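PDB 3B1Q: ribokinase, putative from Burkholderia thailandensis, which probably phosphorylates nucleosides such as inosine, which it binds here, as a nucleoside kinase of the ribokinase-like pfkB family. Local coordinates for residues Y11-T16 against P40-E45; T249-A254 against L282-Q287. All blocks are in the same frame, centred on the assembly; numbering follows the deposited sequence.

Contact 1: Y11-T16 against P40-E45; sequences YDNIMT and PTMRRE. With NOS (inosine), chain G.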
ATOM      1  N   TYR A  11      -6.684 -11.855   0.054  1.00 12.20           N
ATOM      2  CA  TYR A  11      -7.145 -11.081  -1.066  1.00 11.31           C
ATOM      3  C   TYR A  11      -6.037 -10.164  -1.511  1.00 12.99           C
ATOM      4  O   TYR A  11      -5.441  -9.459  -0.649  1.00 13.95           O
ATOM      5  CB  TYR A  11      -8.332 -10.240  -0.646  1.00 12.81           C
ATOM      6  CG  TYR A  11      -9.494 -11.130  -0.232  1.00 12.74           C
ATOM      7  CD1 TYR A  11     -10.159 -11.916  -1.174  1.00 15.43           C
ATOM      8  CD2 TYR A  11      -9.957 -11.113   1.071  1.00 12.53           C
ATOM      9  CE1 TYR A  11     -11.277 -12.714  -0.782  1.00 12.94           C
ATOM     10  CE2 TYR A  11     -11.058 -11.910   1.512  1.00 14.10           C
ATOM     11  CZ  TYR A  11     -11.713 -12.687   0.553  1.00 13.68           C
ATOM     12  OH  TYR A  11     -12.797 -13.476   0.905  1.00 14.30           O
ATOM     13  N   ASP A  12      -5.796 -10.134  -2.825  1.00 12.82           N
ATOM     14  CA  ASP A  12      -4.694  -9.356  -3.393  1.00 12.11           C
ATOM     15  C   ASP A  12      -5.201  -8.078  -4.026  1.00 15.03           C
ATOM     16  O   ASP A  12      -6.248  -8.070  -4.665  1.00 16.86           O
ATOM     17  CB  ASP A  12      -3.898 -10.142  -4.449  1.00 11.10           C
ATOM     18  CG  ASP A  12      -3.094 -11.292  -3.876  1.00 14.46           C
ATOM     19  OD1 ASP A  12      -2.898 -11.408  -2.647  1.00 14.24           O
ATOM     20  OD2 ASP A  12      -2.618 -12.072  -4.709  1.00 14.43           O
ATOM     21  N   ASN A  13      -4.492  -6.985  -3.790  1.00 15.38           N
ATOM     22  CA  ASN A  13      -4.886  -5.718  -4.365  1.00 16.57           C
ATOM     23  C   ASN A  13      -3.663  -5.279  -5.146  1.00 19.40           C
ATOM     24  O   ASN A  13      -2.664  -4.856  -4.543  1.00 19.36           O
ATOM     25  CB  ASN A  13      -5.181  -4.760  -3.245  1.00 18.43           C
ATOM     26  CG  ASN A  13      -6.260  -5.303  -2.320  1.00 21.37           C
ATOM     27  OD1 ASN A  13      -7.449  -5.135  -2.585  1.00 22.01           O
ATOM     28  ND2 ASN A  13      -5.844  -5.952  -1.206  1.00 20.76           N
ATOM     29  N   ILE A  14      -3.756  -5.376  -6.476  1.00 18.38           N
ATOM     30  CA  ILE A  14      -2.576  -5.316  -7.342  1.00 18.32           C
ATOM     31  C   ILE A  14      -2.577  -4.025  -8.129  1.00 21.09           C
ATOM     32  O   ILE A  14      -3.586  -3.615  -8.742  1.00 19.09           O
ATOM     33  CB  ILE A  14      -2.581  -6.546  -8.299  1.00 16.72           C
ATOM     34  CG1 ILE A  14      -2.605  -7.834  -7.489  1.00 15.12           C
ATOM     35  CG2 ILE A  14      -1.309  -6.525  -9.202  1.00 16.93           C
ATOM     36  CD1 ILE A  14      -2.972  -9.041  -8.350  1.00 19.14           C
ATOM     37  N   MET A  15      -1.438  -3.312  -8.025  1.00 23.15           N
ATOM     38  CA  MET A  15      -1.286  -1.951  -8.553  1.00 26.83           C
ATOM     39  C   MET A  15       0.004  -1.917  -9.360  1.00 27.56           C
ATOM     40  O   MET A  15       0.921  -2.700  -9.089  1.00 28.32           O
ATOM     41  CB  MET A  15      -1.201  -0.928  -7.403  1.00 27.65           C
ATOM     42  CG  MET A  15      -2.359  -1.007  -6.391  1.00 29.69           C
ATOM     43  SD  MET A  15      -2.010  -0.162  -4.829  1.00 33.04           S
ATOM     44  CE  MET A  15      -1.297  -1.497  -3.879  1.00 31.45           C
ATOM     45  N   THR A  16       0.048  -1.097 -10.408  1.00 32.60           N
ATOM     46  CA  THR A  16       1.295  -0.952 -11.159  1.00 34.14           C
ATOM     47  C   THR A  16       1.937   0.376 -10.777  1.00 36.56           C
ATOM     48  O   THR A  16       1.260   1.353 -10.462  1.00 36.48           O
ATOM     49  CB  THR A  16       1.106  -1.045 -12.696  1.00 35.54           C
ATOM     50  OG1 THR A  16       0.112  -0.102 -13.115  1.00 35.72           O
ATOM     51  CG2 THR A  16       0.728  -2.483 -13.132  1.00 34.06           C
ATOM     52  N   PRO A  40      -3.274   4.914  -9.948  1.00 40.61           N
ATOM     53  CA  PRO A  40      -4.582   5.244 -10.489  1.00 41.42           C
ATOM     54  C   PRO A  40      -5.461   4.005 -10.693  1.00 40.15           C
ATOM     55  O   PRO A  40      -6.686   4.114 -10.588  1.00 41.51           O
ATOM     56  CB  PRO A  40      -4.250   5.969 -11.811  1.00 43.31           C
ATOM     57  CG  PRO A  40      -2.660   5.762 -12.006  1.00 44.39           C
ATOM     58  CD  PRO A  40      -2.289   4.670 -11.013  1.00 41.16           C
ATOM     59  N   THR A  41      -4.853   2.844 -10.921  1.00 37.59           N
ATOM     60  CA  THR A  41      -5.614   1.593 -11.076  1.00 35.57           C
ATOM     61  C   THR A  41      -5.182   0.541 -10.054  1.00 32.96           C
ATOM     62  O   THR A  41      -3.990   0.331  -9.809  1.00 31.16           O
ATOM     63  CB  THR A  41      -5.519   0.994 -12.525  1.00 35.45           C
ATOM     64  OG1 THR A  41      -5.927   1.992 -13.462  1.00 39.57           O
ATOM     65  CG2 THR A  41      -6.483  -0.183 -12.718  1.00 36.66           C
ATOM     66  N   MET A  42      -6.173  -0.109  -9.459  1.00 29.88           N
ATOM     67  CA  MET A  42      -5.896  -1.216  -8.591  1.00 27.99           C
ATOM     68  C   MET A  42      -6.907  -2.313  -9.038  1.00 25.62           C
ATOM     69  O   MET A  42      -8.056  -1.976  -9.434  1.00 26.24           O
ATOM     70  CB  MET A  42      -6.179  -0.769  -7.163  1.00 30.42           C
ATOM     71  CG  MET A  42      -6.019  -1.907  -6.125  1.00 32.21           C
ATOM     72  SD  MET A  42      -6.316  -1.259  -4.471  1.00 37.51           S
ATOM     73  CE  MET A  42      -8.069  -1.595  -4.157  1.00 36.92           C
ATOM     74  N   ARG A  43      -6.472  -3.556  -9.073  1.00 22.44           N
ATOM     75  CA  ARG A  43      -7.406  -4.684  -9.360  1.00 20.06           C
ATOM     76  C   ARG A  43      -7.407  -5.616  -8.157  1.00 19.49           C
ATOM     77  O   ARG A  43      -6.332  -6.044  -7.637  1.00 19.90           O
ATOM     78  CB  ARG A  43      -6.904  -5.444 -10.602  1.00 18.68           C
ATOM     79  CG  ARG A  43      -6.949  -4.654 -11.857  1.00 22.34           C
ATOM     80  CD  ARG A  43      -6.441  -5.514 -12.957  1.00 26.09           C
ATOM     81  NE  ARG A  43      -6.611  -4.810 -14.214  1.00 25.39           N
ATOM     82  CZ  ARG A  43      -5.760  -3.932 -14.726  1.00 27.93           C
ATOM     83  NH1 ARG A  43      -4.606  -3.655 -14.119  1.00 30.91           N
ATOM     84  NH2 ARG A  43      -6.039  -3.362 -15.872  1.00 30.92           N
ATOM     85  N   ARG A  44      -8.608  -5.984  -7.676  1.00 18.15           N
ATOM     86  CA  ARG A  44      -8.709  -6.937  -6.595  1.00 17.99           C
ATOM     87  C   ARG A  44      -8.812  -8.369  -7.141  1.00 16.66           C
ATOM     88  O   ARG A  44      -9.474  -8.587  -8.177  1.00 16.45           O
ATOM     89  CB  ARG A  44      -9.979  -6.593  -5.823  1.00 17.67           C
ATOM     90  CG  ARG A  44      -9.935  -5.194  -5.299  1.00 24.97           C
ATOM     91  CD  ARG A  44     -10.821  -5.061  -4.058  1.00 31.13           C
ATOM     92  NE  ARG A  44     -10.146  -5.748  -2.961  1.00 33.34           N
ATOM     93  CZ  ARG A  44     -10.745  -6.198  -1.869  1.00 35.60           C
ATOM     94  NH1 ARG A  44     -12.059  -6.013  -1.720  1.00 38.62           N
ATOM     95  NH2 ARG A  44     -10.029  -6.857  -0.951  1.00 29.50           N
ATOM     96  N   GLU A  45      -8.102  -9.298  -6.522  1.00 13.17           N
ATOM     97  CA  GLU A  45      -8.006 -10.649  -7.002  1.00 13.66           C
ATOM     98  C   GLU A  45      -7.936 -11.634  -5.841  1.00 14.59           C
ATOM     99  O   GLU A  45      -7.430 -11.307  -4.750  1.00 14.87           O
ATOM    100  CB  GLU A  45      -6.729 -10.821  -7.908  1.00 13.42           C
ATOM    101  CG  GLU A  45      -6.582  -9.742  -9.039  1.00 16.32           C
ATOM    102  CD  GLU A  45      -7.511  -9.892 -10.201  1.00 19.78           C
ATOM    103  OE1 GLU A  45      -8.303 -10.865 -10.201  1.00 18.56           O
ATOM    104  OE2 GLU A  45      -7.530  -8.985 -11.110  1.00 19.94           O
TER
HETATM  105  N9  NOS G 401       1.758 -13.078  -0.089  1.00 13.61           N
HETATM  106  C4  NOS G 401       2.063 -13.581   1.102  1.00 12.69           C
HETATM  107  N3  NOS G 401       1.688 -14.690   1.800  1.00 13.15           N
HETATM  108  C2  NOS G 401       2.195 -14.939   3.017  1.00 13.14           C
HETATM  109  N1  NOS G 401       3.078 -14.096   3.597  1.00 14.80           N
HETATM  110  C6  NOS G 401       3.485 -12.947   2.994  1.00 16.81           C
HETATM  111  O6  NOS G 401       4.339 -12.109   3.567  1.00 17.44           O
HETATM  112  C5  NOS G 401       3.001 -12.608   1.671  1.00 13.47           C
HETATM  113  N7  NOS G 401       3.193 -11.639   0.765  1.00 14.01           N
HETATM  114  C8  NOS G 401       2.426 -11.937  -0.304  1.00 14.95           C
HETATM  115  C5' NOS G 401       2.004 -14.731  -4.458  1.00 14.35           C
HETATM  116  O5' NOS G 401       2.814 -15.926  -4.228  1.00 17.63           O
HETATM  117  C4' NOS G 401       1.084 -14.637  -3.232  1.00 13.50           C
HETATM  118  O4' NOS G 401       1.816 -14.286  -2.004  1.00 15.86           O
HETATM  119  C1' NOS G 401       0.875 -13.803  -1.049  1.00 16.39           C
HETATM  120  C2' NOS G 401      -0.034 -12.932  -1.899  1.00 14.80           C
HETATM  121  O2' NOS G 401      -1.315 -12.970  -1.268  1.00 14.46           O
HETATM  122  C3' NOS G 401       0.049 -13.504  -3.299  1.00 14.00           C
HETATM  123  O3' NOS G 401      -1.219 -13.938  -3.829  1.00 13.96           O
HETATM  124  O   HOH W   1      -3.351  -4.039 -11.507  1.00 28.66           O
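Strands 10-17 and 42-47 meet here as antiparallel neighbours, bonded from Asp12 and Glu45 to Ile14 and Arg43, in the small lid-like sheet of the ribokinase fold. Each of these pairs has two backbone hydrogen bonds; Asp12 N to Glu45 O, at 2.8 Å, is nearly straight. Between them, Asn13 and Arg44 form a non-hydrogen-bonded pair whose side chains add a bond of their own: Arg44 NE donates to Asn13 OD1 at 2.8 Å. The bend of Arg44 at chi3 (73°) brings its guanidinium alongside the amide, the two planes 10° apart, though the bond is bent, with the oxygen somewhat out of the guanidinium plane. On the same face Met42 SD lies 3.9 Å from Asn13 CB, and Met42 CG meets Met15 CG, flexible thioethers suiting an apolar patch that receives His118 of the second subunit. The other face carries Ile14, whose CD1 packs on Glu45 CG at 3.7 Å, and Asp12, whose carboxylate suits neighbouring ribose hydroxyls: OD1 accepts from inosine O2' and OD2 from O3'. Strand 42-47 is outermost within the chain; strand 10-17 bonds on to strand 101-108, where Gln102 and Ala103 hold Asn13 ND2.

Contact 2: T249-A254 against L282-Q287; sequences TGCGDA and LKIAHQ. With NOS (inosine), chain G; ACT (acetate ion), chain J; ACT (acetate ion), chain H.
Lys283, near the end of helix 269-284, reaches across to the start of helix 251-264, and its long chain is the main bridge between the two segments. CB starts the path 3.8 Å from Ala254 CB, where a methyl is small enough to let the helices come close. CG touches the same methyl at 3.7 Å and passes Gly250 O. Turns at chi2 and chi3 (-50° and -62°) then fold the chain back along the 249-251 backbone: CD lies 3.8 Å from Thr249 O, and CE comes to 3.0 Å from that oxygen. At the tip, NZ donates to His286 O at 3.0 Å and also to the carbonyls of Asp247 and Gly288, a buried ammonium thus gripped by backbone oxygens. Beside Lys283 CE, Cys251 SG rests on Ile284 CB at 3.5 Å, a compact sulfur against a branched chain. Gly250, the N-cap, has a positive phi (93°) that suits glycine. Gly250 N and Gly252 N both donate to one acetate, probably from the crystallisation liquor, held where the helix dipole would favour an anion, while Asp253 OD2 accepts from inosine O5' at 2.5 Å. This glycine-rich helix start followed by aspartate is the GAGD-type anion-hole motif of pfkB kinases, here Gly-Cys-Gly-Asp; in relatives the aspartate is the probable catalytic base.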
ATOM      1  N   THR A 249       2.275 -11.575 -10.641  1.00 17.02           N
ATOM      2  CA  THR A 249       1.752 -12.014  -9.342  1.00 15.08           C
ATOM      3  C   THR A 249       1.194 -13.420  -9.372  1.00 14.51           C
ATOM      4  O   THR A 249       0.226 -13.672 -10.077  1.00 15.87           O
ATOM      5  CB  THR A 249       0.625 -11.099  -8.806  1.00 15.06           C
ATOM      6  OG1 THR A 249       0.995  -9.719  -8.926  1.00 16.90           O
ATOM      7  CG2 THR A 249       0.224 -11.516  -7.358  1.00 16.11           C
ATOM      8  N   GLY A 250       1.817 -14.303  -8.606  1.00 13.24           N
ATOM      9  CA  GLY A 250       1.386 -15.715  -8.562  1.00 12.73           C
ATOM     10  C   GLY A 250       2.111 -16.650  -9.523  1.00 13.11           C
ATOM     11  O   GLY A 250       1.776 -17.839  -9.567  1.00 13.08           O
ATOM     12  N   CYS A 251       3.029 -16.133 -10.333  1.00 14.20           N
ATOM     13  CA  CYS A 251       3.836 -17.002 -11.212  1.00 14.21           C
ATOM     14  C   CYS A 251       4.534 -18.141 -10.458  1.00 13.54           C
ATOM     15  O   CYS A 251       4.450 -19.284 -10.875  1.00 14.73           O
ATOM     16  CB  CYS A 251       4.889 -16.194 -11.995  1.00 14.07           C
ATOM     17  SG  CYS A 251       4.157 -15.389 -13.414  1.00 18.21           S
ATOM     18  N   GLY A 252       5.202 -17.833  -9.356  1.00 14.77           N
ATOM     19  CA  GLY A 252       5.856 -18.879  -8.549  1.00 13.97           C
ATOM     20  C   GLY A 252       4.889 -19.934  -8.024  1.00 14.32           C
ATOM     21  O   GLY A 252       5.199 -21.121  -7.985  1.00 12.68           O
ATOM     22  N   ASP A 253       3.678 -19.498  -7.607  1.00 12.78           N
ATOM     23  CA  ASP A 253       2.721 -20.455  -7.147  1.00 12.23           C
ATOM     24  C   ASP A 253       2.163 -21.367  -8.218  1.00 11.48           C
ATOM     25  O   ASP A 253       1.932 -22.548  -7.963  1.00 11.69           O
ATOM     26  CB  ASP A 253       1.567 -19.700  -6.419  1.00 12.83           C
ATOM     27  CG  ASP A 253       2.050 -18.991  -5.158  1.00 13.78           C
ATOM     28  OD1 ASP A 253       3.089 -19.428  -4.591  1.00 15.96           O
ATOM     29  OD2 ASP A 253       1.436 -17.967  -4.737  1.00 16.72           O
ATOM     30  N   ALA A 254       1.912 -20.822  -9.411  1.00 11.67           N
ATOM     31  CA  ALA A 254       1.558 -21.698 -10.510  1.00 11.45           C
ATOM     32  C   ALA A 254       2.630 -22.729 -10.787  1.00 11.56           C
ATOM     33  O   ALA A 254       2.350 -23.914 -11.023  1.00 10.77           O
ATOM     34  CB  ALA A 254       1.288 -20.869 -11.819  1.00 10.67           C
ATOM     35  N   LEU A 282       1.964 -19.636 -18.483  1.00 16.22           N
ATOM     36  CA  LEU A 282       0.528 -19.379 -18.679  1.00 15.22           C
ATOM     37  C   LEU A 282      -0.001 -18.309 -17.708  1.00 14.06           C
ATOM     38  O   LEU A 282      -0.740 -17.397 -18.100  1.00 14.99           O
ATOM     39  CB  LEU A 282      -0.269 -20.713 -18.495  1.00 15.90           C
ATOM     40  CG  LEU A 282       0.050 -21.750 -19.558  1.00 17.78           C
ATOM     41  CD1 LEU A 282      -0.648 -23.057 -19.200  1.00 19.13           C
ATOM     42  CD2 LEU A 282      -0.414 -21.240 -20.942  1.00 22.02           C
ATOM     43  N   LYS A 283       0.469 -18.381 -16.459  1.00 13.40           N
ATOM     44  CA  LYS A 283       0.010 -17.477 -15.416  1.00 12.89           C
ATOM     45  C   LYS A 283       0.338 -16.026 -15.790  1.00 12.46           C
ATOM     46  O   LYS A 283      -0.518 -15.151 -15.661  1.00 13.26           O
ATOM     47  CB  LYS A 283       0.741 -17.827 -14.104  1.00 11.42           C
ATOM     48  CG  LYS A 283      -0.046 -17.621 -12.863  1.00 13.38           C
ATOM     49  CD  LYS A 283      -0.708 -16.216 -12.774  1.00 15.69           C
ATOM     50  CE  LYS A 283       0.334 -15.018 -12.767  1.00 15.53           C
ATOM     51  NZ  LYS A 283      -0.364 -13.711 -13.094  1.00 15.59           N
ATOM     52  N   ILE A 284       1.565 -15.794 -16.235  1.00 13.55           N
ATOM     53  CA  ILE A 284       2.003 -14.412 -16.460  1.00 14.67           C
ATOM     54  C   ILE A 284       1.177 -13.653 -17.528  1.00 15.75           C
ATOM     55  O   ILE A 284       1.162 -12.437 -17.543  1.00 17.40           O
ATOM     56  CB  ILE A 284       3.520 -14.351 -16.731  1.00 15.34           C
ATOM     57  CG1 ILE A 284       3.997 -12.939 -16.360  1.00 20.52           C
ATOM     58  CG2 ILE A 284       3.797 -14.593 -18.216  1.00 18.82           C
ATOM     59  CD1 ILE A 284       5.554 -12.844 -16.240  1.00 20.97           C
ATOM     60  N   ALA A 285       0.480 -14.393 -18.394  1.00 14.85           N
ATOM     61  CA  ALA A 285      -0.333 -13.802 -19.438  1.00 14.97           C
ATOM     62  C   ALA A 285      -1.693 -13.261 -18.910  1.00 15.00           C
ATOM     63  O   ALA A 285      -2.497 -12.743 -19.683  1.00 16.87           O
ATOM     64  CB  ALA A 285      -0.566 -14.842 -20.531  1.00 17.11           C
ATOM     65  N   HIS A 286      -1.932 -13.324 -17.606  1.00 15.19           N
ATOM     66  CA  HIS A 286      -3.218 -12.968 -17.049  1.00 15.35           C
ATOM     67  C   HIS A 286      -3.048 -12.154 -15.778  1.00 16.42           C
ATOM     68  O   HIS A 286      -2.069 -12.298 -15.078  1.00 15.98           O
ATOM     69  CB  HIS A 286      -4.040 -14.261 -16.709  1.00 13.87           C
ATOM     70  CG  HIS A 286      -4.315 -15.086 -17.911  1.00 13.60           C
ATOM     71  ND1 HIS A 286      -5.425 -14.904 -18.692  1.00 17.06           N
ATOM     72  CD2 HIS A 286      -3.576 -16.060 -18.501  1.00 13.20           C
ATOM     73  CE1 HIS A 286      -5.351 -15.708 -19.746  1.00 19.34           C
ATOM     74  NE2 HIS A 286      -4.257 -16.450 -19.630  1.00 14.68           N
ATOM     75  N   GLN A 287      -4.048 -11.313 -15.486  1.00 17.38           N
ATOM     76  CA  GLN A 287      -4.081 -10.510 -14.221  1.00 18.31           C
ATOM     77  C   GLN A 287      -4.303 -11.296 -12.953  1.00 18.79           C
ATOM     78  O   GLN A 287      -5.219 -12.131 -12.846  1.00 18.34           O
ATOM     79  CB  GLN A 287      -5.190  -9.429 -14.236  1.00 18.36           C
ATOM     80  CG  GLN A 287      -5.062  -8.387 -15.276  1.00 23.79           C
ATOM     81  CD  GLN A 287      -3.910  -7.360 -15.004  1.00 20.19           C
ATOM     82  OE1 GLN A 287      -3.724  -6.435 -15.803  1.00 33.51           O
ATOM     83  NE2 GLN A 287      -3.207  -7.508 -13.909  1.00 24.64           N
TER
HETATM   84  N9  NOS G 401       1.758 -13.078  -0.089  1.00 13.61           N
HETATM   85  C4  NOS G 401       2.063 -13.581   1.102  1.00 12.69           C
HETATM   86  N3  NOS G 401       1.688 -14.690   1.800  1.00 13.15           N
HETATM   87  C2  NOS G 401       2.195 -14.939   3.017  1.00 13.14           C
HETATM   88  N1  NOS G 401       3.078 -14.096   3.597  1.00 14.80           N
HETATM   89  C6  NOS G 401       3.485 -12.947   2.994  1.00 16.81           C
HETATM   90  O6  NOS G 401       4.339 -12.109   3.567  1.00 17.44           O
HETATM   91  C5  NOS G 401       3.001 -12.608   1.671  1.00 13.47           C
HETATM   92  N7  NOS G 401       3.193 -11.639   0.765  1.00 14.01           N
HETATM   93  C8  NOS G 401       2.426 -11.937  -0.304  1.00 14.95           C
HETATM   94  C5' NOS G 401       2.004 -14.731  -4.458  1.00 14.35           C
HETATM   95  O5' NOS G 401       2.814 -15.926  -4.228  1.00 17.63           O
HETATM   96  C4' NOS G 401       1.084 -14.637  -3.232  1.00 13.50           C
HETATM   97  O4' NOS G 401       1.816 -14.286  -2.004  1.00 15.86           O
HETATM   98  C1' NOS G 401       0.875 -13.803  -1.049  1.00 16.39           C
HETATM   99  C2' NOS G 401      -0.034 -12.932  -1.899  1.00 14.80           C
HETATM  100  O2' NOS G 401      -1.315 -12.970  -1.268  1.00 14.46           O
HETATM  101  C3' NOS G 401       0.049 -13.504  -3.299  1.00 14.00           C
HETATM  102  O3' NOS G 401      -1.219 -13.938  -3.829  1.00 13.96           O
HETATM  103  C   ACT J 329       5.291 -14.007  -8.144  1.00 23.90           C
HETATM  104  O   ACT J 329       5.719 -15.093  -8.690  1.00 23.01           O
HETATM  105  OXT ACT J 329       4.283 -13.980  -7.318  1.00 22.33           O
HETATM  106  CH3 ACT J 329       6.070 -12.761  -8.475  1.00 23.91           C
HETATM  107  C   ACT H 327      -7.271 -12.113 -17.248  1.00 23.36           C
HETATM  108  O   ACT H 327      -6.114 -11.641 -17.477  1.00 23.18           O
HETATM  109  OXT ACT H 327      -7.604 -13.235 -17.749  1.00 20.73           O
HETATM  110  CH3 ACT H 327      -8.218 -11.327 -16.384  1.00 24.00           C

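Overall arrangement
The two contacts lie on the same side of the chain's centre, their own centres 14 Å apart, and both segments of contact 1 come earlier in the sequence than either segment of contact 2. Contact 1 belongs to the four-stranded sheet of the lid, contact 2 to the helices 251-264 and 269-284, so no strand or helix is shared. They nevertheless touch: Thr249 packs against Asp12 and Ile14, and Gln287 against Arg43 and Glu45. Both contacts reach the bound inosine, each supplying one aspartate; Ser8, Gly48 and Asn52 of the same chain and Ser36 of the second subunit add to its polar grip. Lid and helix start thus present the nucleoside together, consistent with phosphoryl transfer at O5'.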